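Local coordinates for CD180 antigen (Mus musculus, PDB 3T6Q), which may cooperate with MD-1 and TLR4 in the innate response of B cells to bacterial lipopolysaccharide, leading to NF-kappa-B activation, at residues I491-M502 / E518-I526; R550-C561 / K578-N589. One frame throughout, in Å; residues are numbered along the deposited sequence. Where two conformers were deposited one is given.

Interaction 1 (I491-M502 / E518-I526); sequences IDQHAFTSLKMM and EALSHLKGI
Gln493 and Ala519 bring the two backbones to a CA-CA distance of 4.1 Å, and from there 491-502, a chain of type I turns, runs beside 518-526 with Lys500 level with Leu523. These are successive turns of a leucine-rich-repeat solenoid, stacked through the segments that link one repeat strand to the next. Where the backbones are closest, Ala519 CA directs its hydrogen at Gln493 O in a nearly straight CA-H...O contact (171°). A water bonds to that same Gln493 O, to Phe496 N and to Ala519 O, bridging the two turns where their backbones do not bond directly. The methyl of Ala519 touches both Ile491 CG2, 3.7 Å from its CB, and Phe496 CD2, while its carbonyl oxygen lies at the edge of the Phe496 ring. The ring also packs on Leu481 of its own repeat and on Ile466 and Leu472 of the one before. At the outer margin Gln493 and Glu518 run side by side and touch through their aliphatic parts, Gln493 CB 3.5 Å from Glu518 CG. With CG placed between the backbone N and the carbonyl carbon (chi1 62°), the His522 ring reaches into the opposite turn. Thr497 CA covers one face, 4.0 Å from the ring centroid, in a CH-pi contact; Leu523 CG lies over the other. Further along, Met502 CE meets Leu523 CD1 at 3.9 Å, and the second methyl of Leu523, CD2, approaches Leu499 O. That carbonyl also accepts from His522 NE2 at 3.1 Å, the nitrogen standing above the carbonyl plane although the oxygen lies close to the plane of the imidazole.

Interaction 2 (R550-C561 / K578-N589); sequences RTINLRQNPLDC and KLEDTEDTLCEN
Arg555 meets two acidic residues, one at the edge of its guanidinium and one over a face: NH1 donates to Asp581 OD2 at 2.8 Å. The Asp581 oxygen is near the guanidinium plane, but the two planar groups stand 86° apart. The Asp584 carboxylate is instead stacked, 27° from parallel, and pairs with NH2 by charge alone, no N-H pointing at OD1. A bend of the arginine chain at chi3 (-77°) sets the edge toward Asp581 and a face toward Asp584. Asp581 OD2 accepts a second bond on its opposite face, from Asn553 ND2 at 3.0 Å. The same amide nitrogen donates to the anti lone pair of Glu580 OE2, which Tyr527 OH also engages, while Asn553 OD1 closes an Asx turn on Arg555 N. Backbone bonds join the parallel pair Ile552-Leu579: Ile552 N to Lys578 O at 2.8 Å and Glu580 N to Ile552 O. Beyond it the chains separate enough for a water to link Leu554 N, Glu580 O and Thr585 OG1. They meet again where Gln556 N reaches Asp584 O and, farther on, where Glu588 N donates to Leu559 O at 2.8 Å, nearly straight. Apolar packing lies toward helix 566-574: Leu579 CD2 is 4.2 Å from Leu554 CD1, and Thr585 CG2 presses on Leu559 CD1 at 3.4 Å, tighter than normal carbon contact. Tyr572 of that helix touches Leu579 and Thr585, and Phe568 touches Leu554. The Cys561-Cys587 disulfide (SG-SG 2.1 Å) fastens the far end, as in the cysteine-bearing LRRCT module that caps the C-terminal end of a leucine-rich-repeat solenoid.

Overall arrangement
Interactions 1 and 2 follow one another along the chain in the C-terminal part of the horseshoe, their centres about 21 Å apart and on the same side of the chain's centre. They touch directly at Ile526, whose carbonyl oxygen probably accepts hydrogen bonds from the backbone nitrogens of Arg550 and Thr551. Interaction 1 joins the connecting segments on either side of strand 504-506 and ends just before strand 527-529. That strand pairs with 551-553, on which interaction 2 begins, and 579-580 is the last strand of the parallel series. Regular repeat stacking in 491-502/518-526 thus passes into the disulfide-bonded cap of 550-561/578-589, which terminates the extracellular solenoid.

Interaction 1 (I491-M502 / E518-I526)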
loop_
_atom_site.group_PDB
_atom_site.type_symbol
_atom_site.label_atom_id
_atom_site.label_comp_id
_atom_site.label_asym_id
_atom_site.label_seq_id
_atom_site.Cartn_x
_atom_site.Cartn_y
_atom_site.Cartn_z
ATOM N N ILE A 491 -6.740 -61.548 -11.722
ATOM C CA ILE A 491 -5.827 -61.509 -12.854
ATOM C C ILE A 491 -5.283 -62.919 -12.963
ATOM O O ILE A 491 -4.701 -63.444 -12.009
ATOM C CB ILE A 491 -4.669 -60.478 -12.620
ATOM C CG1 ILE A 491 -5.240 -59.076 -12.305
ATOM C CG2 ILE A 491 -3.705 -60.442 -13.827
ATOM C CD1 ILE A 491 -4.180 -58.015 -12.126
ATOM N N ASP A 492 -5.519 -63.561 -14.099
ATOM C CA ASP A 492 -4.949 -64.864 -14.357
ATOM C C ASP A 492 -3.428 -64.850 -14.166
ATOM O O ASP A 492 -2.770 -63.877 -14.540
ATOM C CB ASP A 492 -5.311 -65.289 -15.793
ATOM C CG ASP A 492 -5.005 -66.752 -16.044
ATOM O OD1 ASP A 492 -5.918 -67.562 -15.876
ATOM O OD2 ASP A 492 -3.847 -67.085 -16.359
ATOM N N GLN A 493 -2.854 -65.923 -13.612
ATOM C CA GLN A 493 -1.409 -65.995 -13.394
ATOM C C GLN A 493 -0.546 -65.842 -14.647
ATOM O O GLN A 493 0.652 -65.517 -14.537
ATOM C CB GLN A 493 -1.020 -67.319 -12.725
ATOM C CG GLN A 493 -1.415 -68.563 -13.508
ATOM C CD GLN A 493 -0.809 -69.816 -12.907
ATOM O OE1 GLN A 493 0.347 -69.822 -12.461
ATOM N NE2 GLN A 493 -1.579 -70.890 -12.904
ATOM N N HIS A 494 -1.133 -66.125 -15.811
ATOM C CA HIS A 494 -0.426 -66.040 -17.084
ATOM C C HIS A 494 -0.835 -64.840 -17.885
ATOM O O HIS A 494 -0.450 -64.735 -19.041
ATOM C CB HIS A 494 -0.593 -67.340 -17.916
ATOM C CG HIS A 494 0.054 -68.541 -17.278
ATOM N ND1 HIS A 494 1.385 -68.598 -17.014
ATOM C CD2 HIS A 494 -0.495 -69.731 -16.800
ATOM C CE1 HIS A 494 1.666 -69.772 -16.413
ATOM N NE2 HIS A 494 0.516 -70.460 -16.283
ATOM N N ALA A 495 -1.588 -63.910 -17.282
ATOM C CA ALA A 495 -2.097 -62.727 -18.002
ATOM C C ALA A 495 -1.039 -61.786 -18.606
ATOM O O ALA A 495 -1.312 -61.091 -19.601
ATOM C CB ALA A 495 -3.035 -61.916 -17.115
ATOM N N PHE A 496 0.121 -61.725 -17.977
ATOM C CA PHE A 496 1.145 -60.735 -18.317
ATOM C C PHE A 496 2.436 -61.430 -18.747
ATOM O O PHE A 496 3.475 -60.770 -18.844
ATOM C CB PHE A 496 1.485 -59.869 -17.104
ATOM C CG PHE A 496 0.334 -59.047 -16.561
ATOM C CD1 PHE A 496 -0.663 -58.528 -17.396
ATOM C CD2 PHE A 496 0.290 -58.761 -15.200
ATOM C CE1 PHE A 496 -1.692 -57.739 -16.872
ATOM C CE2 PHE A 496 -0.723 -57.961 -14.673
ATOM C CZ PHE A 496 -1.708 -57.454 -15.513
ATOM N N THR A 497 2.375 -62.753 -18.969
ATOM C CA THR A 497 3.586 -63.553 -19.245
ATOM C C THR A 497 4.419 -63.091 -20.477
ATOM O O THR A 497 5.648 -63.172 -20.459
ATOM C CB THR A 497 3.276 -65.068 -19.348
ATOM O OG1 THR A 497 2.433 -65.460 -18.255
ATOM C CG2 THR A 497 4.569 -65.889 -19.258
ATOM N N SER A 498 3.745 -62.619 -21.525
ATOM C CA SER A 498 4.440 -62.113 -22.712
ATOM C C SER A 498 5.107 -60.769 -22.444
ATOM O O SER A 498 6.005 -60.362 -23.175
ATOM C CB SER A 498 3.488 -62.009 -23.905
ATOM O OG SER A 498 2.365 -61.213 -23.596
ATOM N N LEU A 499 4.688 -60.089 -21.376
ATOM C CA LEU A 499 5.222 -58.744 -21.056
ATOM C C LEU A 499 6.476 -58.818 -20.199
ATOM O O LEU A 499 6.423 -58.697 -18.964
ATOM C CB LEU A 499 4.155 -57.896 -20.361
ATOM C CG LEU A 499 2.863 -57.865 -21.172
ATOM C CD1 LEU A 499 1.729 -57.421 -20.275
ATOM C CD2 LEU A 499 3.027 -56.912 -22.345
ATOM N N LYS A 500 7.624 -58.981 -20.847
ATOM C CA LYS A 500 8.833 -59.265 -20.096
ATOM C C LYS A 500 9.647 -58.034 -19.716
ATOM O O LYS A 500 10.577 -58.144 -18.903
ATOM C CB LYS A 500 9.670 -60.358 -20.817
ATOM C CG LYS A 500 8.809 -61.603 -21.143
ATOM C CD LYS A 500 9.552 -62.830 -21.673
ATOM C CE LYS A 500 8.638 -64.053 -21.857
ATOM N NZ LYS A 500 7.894 -64.499 -20.621
ATOM N N MET A 501 9.308 -56.866 -20.266
ATOM C CA MET A 501 10.076 -55.655 -19.946
ATOM C C MET A 501 9.370 -54.743 -18.945
ATOM O O MET A 501 9.832 -53.638 -18.697
ATOM C CB MET A 501 10.393 -54.849 -21.214
ATOM C CG MET A 501 10.802 -55.695 -22.403
ATOM S SD MET A 501 11.613 -54.664 -23.635
ATOM C CE MET A 501 11.631 -55.801 -25.035
ATOM N N MET A 502 8.256 -55.198 -18.372
ATOM C CA MET A 502 7.523 -54.346 -17.409
ATOM C C MET A 502 8.353 -54.069 -16.193
ATOM O O MET A 502 8.969 -54.968 -15.626
ATOM C CB MET A 502 6.150 -54.894 -17.044
ATOM C CG MET A 502 5.151 -54.800 -18.176
ATOM S SD MET A 502 3.459 -54.963 -17.551
ATOM C CE MET A 502 3.444 -56.613 -16.796
ATOM N N GLU A 518 0.813 -63.614 -8.418
ATOM C CA GLU A 518 1.293 -64.666 -9.356
ATOM C C GLU A 518 1.428 -64.234 -10.828
ATOM O O GLU A 518 2.148 -64.864 -11.604
ATOM C CB GLU A 518 0.409 -65.922 -9.268
ATOM C CG GLU A 518 1.038 -67.177 -9.864
ATOM C CD GLU A 518 2.281 -67.669 -9.133
ATOM O OE1 GLU A 518 3.137 -68.289 -9.795
ATOM O OE2 GLU A 518 2.405 -67.475 -7.901
ATOM N N ALA A 519 0.720 -63.175 -11.205
ATOM C CA ALA A 519 0.795 -62.610 -12.550
ATOM C C ALA A 519 2.116 -61.853 -12.802
ATOM O O ALA A 519 2.441 -61.582 -13.955
ATOM C CB ALA A 519 -0.391 -61.665 -12.764
ATOM N N LEU A 520 2.847 -61.514 -11.728
ATOM C CA LEU A 520 4.143 -60.824 -11.798
ATOM C C LEU A 520 5.321 -61.776 -11.580
ATOM O O LEU A 520 6.440 -61.315 -11.376
ATOM C CB LEU A 520 4.197 -59.682 -10.769
ATOM C CG LEU A 520 2.904 -58.876 -10.996
ATOM C CD1 LEU A 520 2.168 -58.390 -9.772
ATOM C CD2 LEU A 520 3.101 -57.855 -12.107
ATOM N N SER A 521 5.064 -63.090 -11.602
ATOM C CA SER A 521 6.077 -64.066 -11.199
ATOM C C SER A 521 7.351 -64.049 -12.054
ATOM O O SER A 521 8.422 -64.304 -11.537
ATOM C CB SER A 521 5.523 -65.495 -11.153
ATOM O OG SER A 521 5.243 -65.972 -12.465
ATOM N N HIS A 522 7.220 -63.760 -13.344
ATOM C CA HIS A 522 8.347 -63.729 -14.285
ATOM C C HIS A 522 9.139 -62.445 -14.259
ATOM O O HIS A 522 10.079 -62.272 -15.057
ATOM C CB HIS A 522 7.818 -63.951 -15.706
ATOM C CG HIS A 522 6.846 -62.866 -16.175
ATOM N ND1 HIS A 522 5.651 -62.661 -15.577
ATOM C CD2 HIS A 522 6.943 -61.922 -17.197
ATOM C CE1 HIS A 522 5.003 -61.650 -16.197
ATOM N NE2 HIS A 522 5.794 -61.192 -17.182
ATOM N N LEU A 523 8.773 -61.498 -13.393
ATOM C CA LEU A 523 9.420 -60.177 -13.434
ATOM C C LEU A 523 10.315 -59.933 -12.250
ATOM O O LEU A 523 10.043 -60.440 -11.162
ATOM C CB LEU A 523 8.356 -59.053 -13.529
ATOM C CG LEU A 523 7.496 -59.083 -14.800
ATOM C CD1 LEU A 523 6.250 -58.223 -14.569
ATOM C CD2 LEU A 523 8.279 -58.609 -16.036
ATOM N N LYS A 524 11.355 -59.111 -12.443
ATOM C CA LYS A 524 12.255 -58.710 -11.364
ATOM C C LYS A 524 12.483 -57.203 -11.292
ATOM O O LYS A 524 12.484 -56.541 -12.302
ATOM C CB LYS A 524 13.623 -59.416 -11.494
ATOM C CG LYS A 524 13.552 -60.932 -11.451
ATOM C CD LYS A 524 14.940 -61.557 -11.542
ATOM C CE LYS A 524 15.621 -61.216 -12.860
ATOM N NZ LYS A 524 16.911 -61.952 -12.963
ATOM N N GLY A 525 12.671 -56.678 -10.087
ATOM C CA GLY A 525 13.098 -55.268 -9.875
ATOM C C GLY A 525 12.042 -54.243 -10.220
ATOM O O GLY A 525 12.360 -53.054 -10.394
ATOM N N ILE A 526 10.780 -54.678 -10.291
ATOM C CA ILE A 526 9.692 -53.754 -10.676
ATOM C C ILE A 526 9.227 -52.833 -9.532
ATOM O O ILE A 526 9.516 -53.048 -8.341
ATOM C CB ILE A 526 8.486 -54.484 -11.329
ATOM C CG1 ILE A 526 7.511 -55.084 -10.275
ATOM C CG2 ILE A 526 8.975 -55.538 -12.326
ATOM C CD1 ILE A 526 6.224 -55.661 -10.866
HETATM O O HOH W 1 1.291 -63.125 -15.918
HETATM O O HOH W 2 3.987 -64.917 -15.332
#

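Interaction 2 (R550-C561 / K578-N589)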
loop_
_atom_site.group_PDB
_atom_site.type_symbol
_atom_site.label_atom_id
_atom_site.label_comp_id
_atom_site.label_asym_id
_atom_site.label_seq_id
_atom_site.Cartn_x
_atom_site.Cartn_y
_atom_site.Cartn_z
ATOM N N ARG A 550 11.611 -54.386 -6.663
ATOM C CA ARG A 550 12.317 -53.293 -6.014
ATOM C C ARG A 550 11.453 -52.536 -4.990
ATOM O O ARG A 550 11.931 -52.158 -3.916
ATOM C CB ARG A 550 12.919 -52.362 -7.097
ATOM C CG ARG A 550 13.027 -50.866 -6.783
ATOM C CD ARG A 550 14.117 -50.286 -5.882
ATOM N NE ARG A 550 15.404 -50.945 -5.866
ATOM C CZ ARG A 550 16.602 -50.356 -5.703
ATOM N NH1 ARG A 550 16.789 -49.038 -5.591
ATOM N NH2 ARG A 550 17.655 -51.130 -5.665
ATOM N N THR A 551 10.182 -52.314 -5.307
ATOM C CA THR A 551 9.334 -51.517 -4.430
ATOM C C THR A 551 7.899 -52.028 -4.578
ATOM O O THR A 551 7.412 -52.188 -5.711
ATOM C CB THR A 551 9.388 -50.018 -4.833
ATOM O OG1 THR A 551 10.710 -49.540 -4.639
ATOM C CG2 THR A 551 8.475 -49.157 -3.955
ATOM N N ILE A 552 7.242 -52.279 -3.437
ATOM C CA ILE A 552 5.856 -52.726 -3.405
ATOM C C ILE A 552 5.104 -51.800 -2.457
ATOM O O ILE A 552 5.610 -51.488 -1.356
ATOM C CB ILE A 552 5.778 -54.164 -2.865
ATOM C CG1 ILE A 552 6.608 -55.100 -3.727
ATOM C CG2 ILE A 552 4.340 -54.676 -2.798
ATOM C CD1 ILE A 552 7.525 -55.920 -2.880
ATOM N N ASN A 553 3.919 -51.370 -2.879
ATOM C CA ASN A 553 3.020 -50.561 -2.049
ATOM C C ASN A 553 1.770 -51.378 -1.712
ATOM O O ASN A 553 0.974 -51.706 -2.596
ATOM C CB ASN A 553 2.634 -49.246 -2.755
ATOM C CG ASN A 553 1.996 -48.223 -1.812
ATOM O OD1 ASN A 553 1.270 -48.586 -0.879
ATOM N ND2 ASN A 553 2.223 -46.930 -2.084
ATOM N N LEU A 554 1.624 -51.710 -0.425
ATOM C CA LEU A 554 0.488 -52.464 0.085
ATOM C C LEU A 554 -0.365 -51.645 1.047
ATOM O O LEU A 554 -1.170 -52.203 1.805
ATOM C CB LEU A 554 1.020 -53.722 0.794
ATOM C CG LEU A 554 1.470 -54.835 -0.134
ATOM C CD1 LEU A 554 2.429 -55.773 0.621
ATOM C CD2 LEU A 554 0.224 -55.555 -0.685
ATOM N N ARG A 555 -0.207 -50.319 1.037
ATOM C CA ARG A 555 -1.038 -49.481 1.902
ATOM C C ARG A 555 -2.559 -49.691 1.630
ATOM O O ARG A 555 -2.967 -50.091 0.517
ATOM C CB ARG A 555 -0.634 -48.001 1.720
ATOM C CG ARG A 555 -1.238 -47.359 0.489
ATOM C CD ARG A 555 -0.734 -45.927 0.372
ATOM N NE ARG A 555 -1.436 -45.082 1.313
ATOM C CZ ARG A 555 -1.050 -43.855 1.657
ATOM N NH1 ARG A 555 0.026 -43.318 1.113
ATOM N NH2 ARG A 555 -1.758 -43.160 2.529
ATOM N N GLN A 556 -3.378 -49.470 2.674
ATOM C CA GLN A 556 -4.830 -49.509 2.562
ATOM C C GLN A 556 -5.327 -50.862 2.031
ATOM O O GLN A 556 -6.235 -50.929 1.203
ATOM C CB GLN A 556 -5.327 -48.317 1.733
ATOM C CG GLN A 556 -5.229 -46.999 2.516
ATOM C CD GLN A 556 -5.600 -45.771 1.703
ATOM O OE1 GLN A 556 -4.735 -45.112 1.126
ATOM N NE2 GLN A 556 -6.883 -45.454 1.659
ATOM N N ASN A 557 -4.667 -51.931 2.478
ATOM C CA ASN A 557 -5.238 -53.281 2.317
ATOM C C ASN A 557 -5.720 -53.865 3.650
ATOM O O ASN A 557 -5.167 -53.525 4.702
ATOM C CB ASN A 557 -4.220 -54.202 1.653
ATOM C CG ASN A 557 -4.183 -53.996 0.163
ATOM O OD1 ASN A 557 -4.983 -54.573 -0.561
ATOM N ND2 ASN A 557 -3.277 -53.126 -0.304
ATOM N N PRO A 558 -6.733 -54.755 3.619
ATOM C CA PRO A 558 -7.263 -55.379 4.873
ATOM C C PRO A 558 -6.324 -56.467 5.409
ATOM O O PRO A 558 -6.679 -57.648 5.503
ATOM C CB PRO A 558 -8.586 -55.960 4.421
ATOM C CG PRO A 558 -8.321 -56.355 2.979
ATOM C CD PRO A 558 -7.465 -55.231 2.428
ATOM N N LEU A 559 -5.122 -56.067 5.754
ATOM C CA LEU A 559 -4.051 -57.011 6.008
ATOM C C LEU A 559 -4.272 -57.820 7.274
ATOM O O LEU A 559 -4.724 -57.294 8.297
ATOM C CB LEU A 559 -2.700 -56.300 6.043
ATOM C CG LEU A 559 -2.205 -55.907 4.637
ATOM C CD1 LEU A 559 -1.123 -54.827 4.706
ATOM C CD2 LEU A 559 -1.703 -57.127 3.847
ATOM N N ASP A 560 -3.901 -59.099 7.179
ATOM C CA ASP A 560 -4.073 -60.064 8.254
ATOM C C ASP A 560 -2.828 -60.105 9.153
ATOM O O ASP A 560 -1.714 -60.384 8.683
ATOM C CB ASP A 560 -4.392 -61.442 7.621
ATOM C CG ASP A 560 -4.676 -62.531 8.650
ATOM O OD1 ASP A 560 -3.738 -62.928 9.379
ATOM O OD2 ASP A 560 -5.831 -63.008 8.689
ATOM N N CYS A 561 -3.029 -59.799 10.440
ATOM C CA CYS A 561 -1.956 -59.884 11.441
ATOM C C CYS A 561 -2.210 -60.991 12.491
ATOM O O CYS A 561 -2.087 -60.766 13.701
ATOM C CB CYS A 561 -1.712 -58.529 12.122
ATOM S SG CYS A 561 -1.222 -57.241 10.935
ATOM N N LYS A 578 12.077 -52.744 0.613
ATOM C CA LYS A 578 11.263 -52.986 -0.595
ATOM C C LYS A 578 9.838 -52.414 -0.455
ATOM O O LYS A 578 9.021 -52.582 -1.344
ATOM C CB LYS A 578 11.197 -54.477 -0.947
ATOM C CG LYS A 578 12.535 -55.135 -1.218
ATOM C CD LYS A 578 12.356 -56.587 -1.645
ATOM C CE LYS A 578 13.719 -57.210 -1.817
ATOM N NZ LYS A 578 14.266 -56.788 -3.145
ATOM N N LEU A 579 9.536 -51.725 0.636
ATOM C CA LEU A 579 8.148 -51.337 0.891
ATOM C C LEU A 579 7.954 -49.844 0.902
ATOM O O LEU A 579 8.728 -49.131 1.528
ATOM C CB LEU A 579 7.597 -51.988 2.191
ATOM C CG LEU A 579 7.450 -53.532 2.130
ATOM C CD1 LEU A 579 7.528 -54.154 3.512
ATOM C CD2 LEU A 579 6.162 -53.954 1.441
ATOM N N GLU A 580 6.900 -49.387 0.228
ATOM C CA GLU A 580 6.543 -47.977 0.130
ATOM C C GLU A 580 5.279 -47.677 0.961
ATOM O O GLU A 580 4.357 -48.491 0.985
ATOM C CB GLU A 580 6.265 -47.665 -1.350
ATOM C CG GLU A 580 5.895 -46.222 -1.631
ATOM C CD GLU A 580 5.628 -45.967 -3.108
ATOM O OE1 GLU A 580 6.532 -45.448 -3.781
ATOM O OE2 GLU A 580 4.540 -46.317 -3.608
ATOM N N ASP A 581 5.221 -46.505 1.605
ATOM C CA ASP A 581 4.072 -46.121 2.445
ATOM C C ASP A 581 3.800 -47.158 3.579
ATOM O O ASP A 581 2.627 -47.473 3.864
ATOM C CB ASP A 581 2.810 -45.920 1.574
ATOM C CG ASP A 581 2.927 -44.696 0.652
ATOM O OD1 ASP A 581 3.851 -43.909 0.876
ATOM O OD2 ASP A 581 2.126 -44.517 -0.294
ATOM N N THR A 582 4.866 -47.683 4.198
ATOM C CA THR A 582 4.715 -48.554 5.388
ATOM C C THR A 582 3.932 -47.925 6.556
ATOM O O THR A 582 3.277 -48.646 7.281
ATOM C CB THR A 582 6.043 -49.093 5.930
ATOM O OG1 THR A 582 6.862 -48.001 6.353
ATOM C CG2 THR A 582 6.744 -49.898 4.867
ATOM N N GLU A 583 3.984 -46.596 6.735
ATOM C CA GLU A 583 3.165 -45.927 7.760
ATOM C C GLU A 583 1.629 -45.965 7.528
ATOM O O GLU A 583 0.854 -45.700 8.462
ATOM C CB GLU A 583 3.609 -44.471 7.964
ATOM C CG GLU A 583 5.059 -44.290 8.390
ATOM C CD GLU A 583 5.411 -42.823 8.567
ATOM O OE1 GLU A 583 4.748 -41.973 7.933
ATOM O OE2 GLU A 583 6.340 -42.512 9.347
ATOM N N ASP A 584 1.206 -46.274 6.304
ATOM C CA ASP A 584 -0.214 -46.488 6.025
ATOM C C ASP A 584 -0.531 -47.943 5.660
ATOM O O ASP A 584 -1.541 -48.219 5.017
ATOM C CB ASP A 584 -0.696 -45.510 4.955
ATOM C CG ASP A 584 -0.346 -44.069 5.301
ATOM O OD1 ASP A 584 -1.260 -43.316 5.675
ATOM O OD2 ASP A 584 0.839 -43.698 5.221
ATOM N N THR A 585 0.345 -48.856 6.082
ATOM C CA THR A 585 0.176 -50.298 5.851
ATOM C C THR A 585 -0.141 -50.939 7.214
ATOM O O THR A 585 0.749 -51.221 8.000
ATOM C CB THR A 585 1.426 -50.901 5.194
ATOM O OG1 THR A 585 1.703 -50.145 4.015
ATOM C CG2 THR A 585 1.198 -52.399 4.794
ATOM N N LEU A 586 -1.438 -51.133 7.455
ATOM C CA LEU A 586 -1.980 -51.389 8.785
ATOM C C LEU A 586 -2.751 -52.701 8.786
ATOM O O LEU A 586 -3.280 -53.123 7.740
ATOM C CB LEU A 586 -2.930 -50.249 9.200
ATOM C CG LEU A 586 -2.525 -48.787 8.913
ATOM C CD1 LEU A 586 -3.631 -47.787 9.262
ATOM C CD2 LEU A 586 -1.243 -48.432 9.633
ATOM N N CYS A 587 -2.796 -53.331 9.959
ATOM C CA CYS A 587 -3.558 -54.536 10.205
ATOM C C CYS A 587 -5.056 -54.211 10.159
ATOM O O CYS A 587 -5.493 -53.139 10.587
ATOM C CB CYS A 587 -3.236 -55.070 11.584
ATOM S SG CYS A 587 -1.522 -55.489 11.980
ATOM N N GLU A 588 -5.838 -55.149 9.648
ATOM C CA GLU A 588 -7.283 -55.055 9.707
ATOM C C GLU A 588 -7.829 -56.098 10.707
ATOM O O GLU A 588 -8.878 -55.900 11.310
ATOM C CB GLU A 588 -7.888 -55.237 8.324
ATOM C CG GLU A 588 -9.392 -55.374 8.248
ATOM C CD GLU A 588 -10.142 -54.148 8.762
ATOM O OE1 GLU A 588 -11.359 -54.259 9.040
ATOM O OE2 GLU A 588 -9.524 -53.084 8.904
ATOM N N ASN A 589 -7.130 -57.212 10.860
ATOM C CA ASN A 589 -7.489 -58.211 11.867
ATOM C C ASN A 589 -6.223 -58.698 12.548
ATOM O O ASN A 589 -5.165 -58.725 11.908
ATOM C CB ASN A 589 -8.240 -59.411 11.228
ATOM C CG ASN A 589 -9.658 -59.058 10.845
ATOM O OD1 ASN A 589 -10.542 -59.019 11.693
ATOM N ND2 ASN A 589 -9.880 -58.775 9.572
HETATM O O HOH W 3 3.332 -50.962 1.780
HETATM O O HOH W 4 -3.466 -51.109 5.432
HETATM O O HOH W 5 -5.885 -52.288 7.232
HETATM O O HOH W 6 -7.923 -59.309 7.305
#